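Local coordinates for Cif-like 1 (Burkholderia cenocepacia, PDB 7JQY), which probably hydrolyses epoxides as a Cif-like member of the alpha/beta hydrolase superfamily and assembles into an octamer, at residues B[192-204]-B[279-291]. The protein carries 1 engineered substitution. Sequence-based numbering, arbitrary orientation.
Sequences LDFYKKRTHVALS and APNTGHWLPDENP
The phenol ring of Tyr195 lies flat over one face of the Trp285 indole, its centroid 3.8 Å from that of the five-membered ring and the planes 7° apart. Phe194 meets the same indole at its far rim, CE1 lying 3.8 Å from Trp285 CH2, while Thr199 CB packs against the edge at CD1. The indole is also held through its nitrogen: Trp285 NE1 donates to Tyr195 O at 3.0 Å, a helix carbonyl that also accepts from Arg198 N. Beyond the stack, Tyr195 OH donates to Asp288 OD2 at 2.6 Å, coming from above the carboxylate plane, and Gln59 also bonds this hydroxyl. Arg65 and Tyr211 hold the other carboxylate oxygen, OD1.

Glu289 gathers backbone N-H groups from both segments. Extended beyond CG (chi2 -176°), its side chain reaches in between the two loops, where OE1 accepts from His200 N and Val201 N, both at 2.9 Å, and from Gly283 N of its own segment. OE2 takes Trp285 N at 2.9 Å, binding the carboxylate to the start of the short helix 286-289. Next to it, His284 N donates to Arg198 O at 2.9 Å, and Gly283 CA packs against Arg198 O and the backbone of Thr199. His284 ND1 bonds Ser258, and its imidazole lies near the putative nucleophile elbow, whose central Ser123 is an engineered replacement of aspartate; this is consistent with the histidine of an alpha/beta-hydrolase catalytic triad.

The contact thus ties the helical insertion between strands 140-146 and 250-255, probably the cap, to the core-domain loop after strand 274-279. With four backbone N-H groups converging on one buried carboxylate, Glu289 is probably stabilised as an anion, and its bonds to Gly283 and Trp285 bracket the backbone that carries His284.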
loop_
_atom_site.group_PDB
_atom_site.type_symbol
_atom_site.label_atom_id
_atom_site.label_comp_id
_atom_site.label_asym_id
_atom_site.label_seq_id
_atom_site.Cartn_x
_atom_site.Cartn_y
_atom_site.Cartn_z
ATOM N N LEU B 192 -7.050 -14.814 12.935
ATOM C CA LEU B 192 -6.289 -15.200 14.121
ATOM C C LEU B 192 -6.924 -14.628 15.382
ATOM O O LEU B 192 -6.990 -15.301 16.418
ATOM C CB LEU B 192 -4.836 -14.732 14.006
ATOM C CG LEU B 192 -3.763 -15.757 13.638
ATOM C CD1 LEU B 192 -3.935 -16.239 12.194
ATOM C CD2 LEU B 192 -2.400 -15.133 13.822
ATOM N N ASP B 193 -7.379 -13.376 15.317
ATOM C CA ASP B 193 -8.027 -12.779 16.476
ATOM C C ASP B 193 -9.353 -13.464 16.762
ATOM O O ASP B 193 -9.642 -13.827 17.909
ATOM C CB ASP B 193 -8.241 -11.286 16.261
ATOM C CG ASP B 193 -8.643 -10.579 17.543
ATOM O OD1 ASP B 193 -7.737 -10.241 18.337
ATOM O OD2 ASP B 193 -9.859 -10.389 17.761
ATOM N N PHE B 194 -10.161 -13.675 15.716
ATOM C CA PHE B 194 -11.420 -14.386 15.894
ATOM C C PHE B 194 -11.188 -15.731 16.578
ATOM O O PHE B 194 -11.898 -16.091 17.530
ATOM C CB PHE B 194 -12.096 -14.572 14.536
ATOM C CG PHE B 194 -13.491 -15.078 14.623
ATOM C CD1 PHE B 194 -13.738 -16.435 14.763
ATOM C CD2 PHE B 194 -14.564 -14.200 14.568
ATOM C CE1 PHE B 194 -15.038 -16.914 14.859
ATOM C CE2 PHE B 194 -15.866 -14.667 14.664
ATOM C CZ PHE B 194 -16.103 -16.023 14.809
ATOM N N TYR B 195 -10.162 -16.434 16.165
ATOM C CA TYR B 195 -9.879 -17.711 16.703
ATOM C C TYR B 195 -9.399 -17.689 18.127
ATOM O O TYR B 195 -9.916 -18.379 18.924
ATOM C CB TYR B 195 -8.833 -18.404 15.842
ATOM C CG TYR B 195 -9.169 -19.778 15.395
ATOM C CD1 TYR B 195 -9.854 -19.989 14.250
ATOM C CD2 TYR B 195 -8.778 -20.857 16.096
ATOM C CE1 TYR B 195 -10.159 -21.250 13.821
ATOM C CE2 TYR B 195 -9.077 -22.116 15.681
ATOM C CZ TYR B 195 -9.766 -22.300 14.534
ATOM O OH TYR B 195 -10.057 -23.540 14.104
ATOM N N LYS B 196 -8.440 -16.851 18.442
ATOM C CA LYS B 196 -7.835 -16.879 19.768
ATOM C C LYS B 196 -8.789 -16.379 20.843
ATOM O O LYS B 196 -8.717 -16.837 21.986
ATOM C CB LYS B 196 -6.547 -16.059 19.772
ATOM C CG LYS B 196 -5.421 -16.702 18.992
ATOM C CD LYS B 196 -4.168 -15.894 19.164
ATOM C CE LYS B 196 -3.310 -15.859 17.927
ATOM N NZ LYS B 196 -1.903 -15.520 18.308
ATOM N N LYS B 197 -9.701 -15.470 20.497
ATOM C CA LYS B 197 -10.672 -14.989 21.471
ATOM C C LYS B 197 -11.631 -16.084 21.922
ATOM O O LYS B 197 -12.202 -15.985 23.012
ATOM C CB LYS B 197 -11.462 -13.818 20.877
ATOM C CG LYS B 197 -10.862 -12.475 21.202
ATOM C CD LYS B 197 -11.521 -11.342 20.452
ATOM C CE LYS B 197 -11.054 -10.022 21.044
ATOM N NZ LYS B 197 -10.106 -9.318 20.140
ATOM N N ARG B 198 -11.795 -17.141 21.130
ATOM C CA ARG B 198 -12.734 -18.209 21.441
ATOM C C ARG B 198 -12.050 -19.511 21.836
ATOM O O ARG B 198 -12.738 -20.487 22.149
ATOM C CB ARG B 198 -13.654 -18.452 20.240
ATOM C CG ARG B 198 -14.592 -17.284 19.930
ATOM C CD ARG B 198 -15.158 -17.381 18.486
ATOM N NE ARG B 198 -16.228 -16.410 18.283
ATOM C CZ ARG B 198 -16.032 -15.112 18.084
ATOM N NH1 ARG B 198 -14.795 -14.613 18.041
ATOM N NH2 ARG B 198 -17.075 -14.305 17.940
ATOM N N THR B 199 -10.724 -19.576 21.787
ATOM C CA THR B 199 -10.035 -20.781 22.215
ATOM C C THR B 199 -9.727 -20.692 23.705
ATOM O O THR B 199 -9.720 -19.611 24.304
ATOM C CB THR B 199 -8.745 -21.001 21.411
ATOM O OG1 THR B 199 -8.284 -22.346 21.589
ATOM C CG2 THR B 199 -7.650 -20.043 21.852
ATOM N N HIS B 200 -9.533 -21.848 24.316
ATOM C CA HIS B 200 -8.988 -21.882 25.671
ATOM C C HIS B 200 -7.662 -22.610 25.732
ATOM O O HIS B 200 -6.778 -22.211 26.498
ATOM C CB HIS B 200 -9.968 -22.522 26.671
ATOM C CG HIS B 200 -9.495 -22.451 28.087
ATOM N ND1 HIS B 200 -9.061 -23.559 28.783
ATOM C CD2 HIS B 200 -9.355 -21.399 28.926
ATOM C CE1 HIS B 200 -8.687 -23.194 29.997
ATOM N NE2 HIS B 200 -8.856 -21.888 30.108
ATOM N N VAL B 201 -7.518 -23.686 24.964
ATOM C CA VAL B 201 -6.225 -24.329 24.770
ATOM C C VAL B 201 -5.409 -23.479 23.804
ATOM O O VAL B 201 -5.902 -23.082 22.739
ATOM C CB VAL B 201 -6.410 -25.759 24.236
ATOM C CG1 VAL B 201 -5.064 -26.399 23.897
ATOM C CG2 VAL B 201 -7.180 -26.608 25.260
ATOM N N ALA B 202 -4.155 -23.206 24.168
ATOM C CA ALA B 202 -3.278 -22.430 23.303
ATOM C C ALA B 202 -2.991 -23.188 22.010
ATOM O O ALA B 202 -2.584 -24.354 22.037
ATOM C CB ALA B 202 -1.971 -22.104 24.023
ATOM N N LEU B 203 -3.209 -22.523 20.877
ATOM C CA LEU B 203 -2.937 -23.089 19.565
ATOM C C LEU B 203 -1.758 -22.381 18.907
ATOM O O LEU B 203 -1.375 -21.267 19.277
ATOM C CB LEU B 203 -4.171 -22.988 18.667
ATOM C CG LEU B 203 -5.438 -23.468 19.374
ATOM C CD1 LEU B 203 -6.669 -22.967 18.643
ATOM C CD2 LEU B 203 -5.421 -24.983 19.450
ATOM N N SER B 204 -1.182 -23.040 17.912
ATOM C CA SER B 204 -0.044 -22.467 17.213
ATOM C C SER B 204 -0.556 -21.540 16.126
ATOM O O SER B 204 -1.551 -21.844 15.460
ATOM C CB SER B 204 0.833 -23.559 16.605
ATOM O OG SER B 204 1.649 -23.038 15.565
ATOM N N ALA B 279 -16.494 -31.152 27.064
ATOM C CA ALA B 279 -15.048 -31.321 27.117
ATOM C C ALA B 279 -14.465 -30.417 28.195
ATOM O O ALA B 279 -14.719 -29.206 28.184
ATOM C CB ALA B 279 -14.414 -30.996 25.761
ATOM N N PRO B 280 -13.660 -30.952 29.114
ATOM C CA PRO B 280 -13.108 -30.112 30.182
ATOM C C PRO B 280 -11.993 -29.220 29.659
ATOM O O PRO B 280 -11.243 -29.601 28.756
ATOM C CB PRO B 280 -12.573 -31.124 31.206
ATOM C CG PRO B 280 -12.598 -32.467 30.543
ATOM C CD PRO B 280 -13.118 -32.321 29.142
ATOM N N ASN B 281 -11.935 -28.007 30.214
ATOM C CA ASN B 281 -10.915 -26.999 29.904
ATOM C C ASN B 281 -10.707 -26.837 28.397
ATOM O O ASN B 281 -9.579 -26.778 27.907
ATOM C CB ASN B 281 -9.599 -27.341 30.599
ATOM C CG ASN B 281 -9.676 -27.171 32.113
ATOM O OD1 ASN B 281 -9.406 -28.106 32.863
ATOM N ND2 ASN B 281 -10.044 -25.976 32.563
ATOM N N THR B 282 -11.814 -26.682 27.669
ATOM C CA THR B 282 -11.803 -26.643 26.210
ATOM C C THR B 282 -12.649 -25.479 25.728
ATOM O O THR B 282 -13.712 -25.197 26.291
ATOM C CB THR B 282 -12.344 -27.946 25.613
ATOM O OG1 THR B 282 -11.539 -29.048 26.052
ATOM C CG2 THR B 282 -12.341 -27.897 24.086
ATOM N N GLY B 283 -12.155 -24.778 24.709
ATOM C CA GLY B 283 -12.917 -23.668 24.178
ATOM C C GLY B 283 -13.841 -24.051 23.044
ATOM O O GLY B 283 -14.369 -25.163 22.997
ATOM N N HIS B 284 -13.951 -23.153 22.069
ATOM C CA HIS B 284 -14.926 -23.261 20.996
ATOM C C HIS B 284 -14.508 -24.234 19.902
ATOM O O HIS B 284 -15.379 -24.728 19.178
ATOM C CB HIS B 284 -15.157 -21.872 20.398
ATOM C CG HIS B 284 -16.299 -21.794 19.434
ATOM N ND1 HIS B 284 -17.618 -21.842 19.834
ATOM C CD2 HIS B 284 -16.319 -21.645 18.088
ATOM C CE1 HIS B 284 -18.402 -21.731 18.775
ATOM N NE2 HIS B 284 -17.638 -21.617 17.702
ATOM N N TRP B 285 -13.216 -24.537 19.773
ATOM C CA TRP B 285 -12.686 -25.276 18.617
ATOM C C TRP B 285 -12.296 -26.689 19.040
ATOM O O TRP B 285 -11.119 -27.007 19.195
ATOM C CB TRP B 285 -11.483 -24.536 18.004
ATOM C CG TRP B 285 -11.669 -23.048 17.895
ATOM C CD1 TRP B 285 -11.129 -22.088 18.713
ATOM C CD2 TRP B 285 -12.435 -22.350 16.904
ATOM N NE1 TRP B 285 -11.513 -20.840 18.284
ATOM C CE2 TRP B 285 -12.314 -20.972 17.179
ATOM C CE3 TRP B 285 -13.207 -22.757 15.808
ATOM C CZ2 TRP B 285 -12.952 -19.994 16.405
ATOM C CZ3 TRP B 285 -13.838 -21.786 15.038
ATOM C CH2 TRP B 285 -13.709 -20.418 15.347
ATOM N N LEU B 286 -13.298 -27.555 19.169
ATOM C CA LEU B 286 -13.050 -28.897 19.689
ATOM C C LEU B 286 -12.005 -29.671 18.898
ATOM O O LEU B 286 -11.090 -30.232 19.526
ATOM C CB LEU B 286 -14.373 -29.669 19.785
ATOM C CG LEU B 286 -14.759 -30.068 21.212
ATOM C CD1 LEU B 286 -16.018 -30.921 21.196
ATOM C CD2 LEU B 286 -13.614 -30.798 21.911
ATOM N N PRO B 287 -12.067 -29.759 17.559
ATOM C CA PRO B 287 -11.021 -30.513 16.839
ATOM C C PRO B 287 -9.626 -29.926 16.991
ATOM O O PRO B 287 -8.646 -30.678 16.946
ATOM C CB PRO B 287 -11.499 -30.475 15.379
ATOM C CG PRO B 287 -12.963 -30.221 15.460
ATOM C CD PRO B 287 -13.132 -29.308 16.646
ATOM N N ASP B 288 -9.493 -28.605 17.134
ATOM C CA ASP B 288 -8.170 -28.016 17.339
ATOM C C ASP B 288 -7.699 -28.162 18.779
ATOM O O ASP B 288 -6.514 -28.425 19.024
ATOM C CB ASP B 288 -8.172 -26.534 16.960
ATOM C CG ASP B 288 -8.365 -26.310 15.476
ATOM O OD1 ASP B 288 -7.413 -26.571 14.700
ATOM O OD2 ASP B 288 -9.468 -25.873 15.089
ATOM N N GLU B 289 -8.598 -27.968 19.744
ATOM C CA GLU B 289 -8.187 -27.816 21.133
ATOM C C GLU B 289 -8.054 -29.144 21.862
ATOM O O GLU B 289 -7.069 -29.362 22.569
ATOM C CB GLU B 289 -9.174 -26.919 21.872
ATOM C CG GLU B 289 -9.175 -25.489 21.406
ATOM C CD GLU B 289 -10.102 -24.633 22.235
ATOM O OE1 GLU B 289 -9.909 -24.564 23.479
ATOM O OE2 GLU B 289 -11.026 -24.042 21.637
ATOM N N ASN B 290 -9.032 -30.033 21.709
ATOM C CA ASN B 290 -9.066 -31.299 22.442
ATOM C C ASN B 290 -9.505 -32.418 21.511
ATOM O O ASN B 290 -10.589 -32.995 21.669
ATOM C CB ASN B 290 -9.996 -31.192 23.654
ATOM C CG ASN B 290 -9.665 -32.195 24.735
ATOM O OD1 ASN B 290 -8.904 -33.140 24.519
ATOM N ND2 ASN B 290 -10.244 -32.001 25.907
ATOM N N PRO B 291 -8.672 -32.765 20.520
ATOM C CA PRO B 291 -9.013 -33.900 19.649
ATOM C C PRO B 291 -8.939 -35.240 20.364
ATOM O O PRO B 291 -9.530 -36.215 19.884
ATOM C CB PRO B 291 -7.992 -33.795 18.508
ATOM C CG PRO B 291 -6.839 -33.056 19.096
ATOM C CD PRO B 291 -7.430 -32.094 20.087
#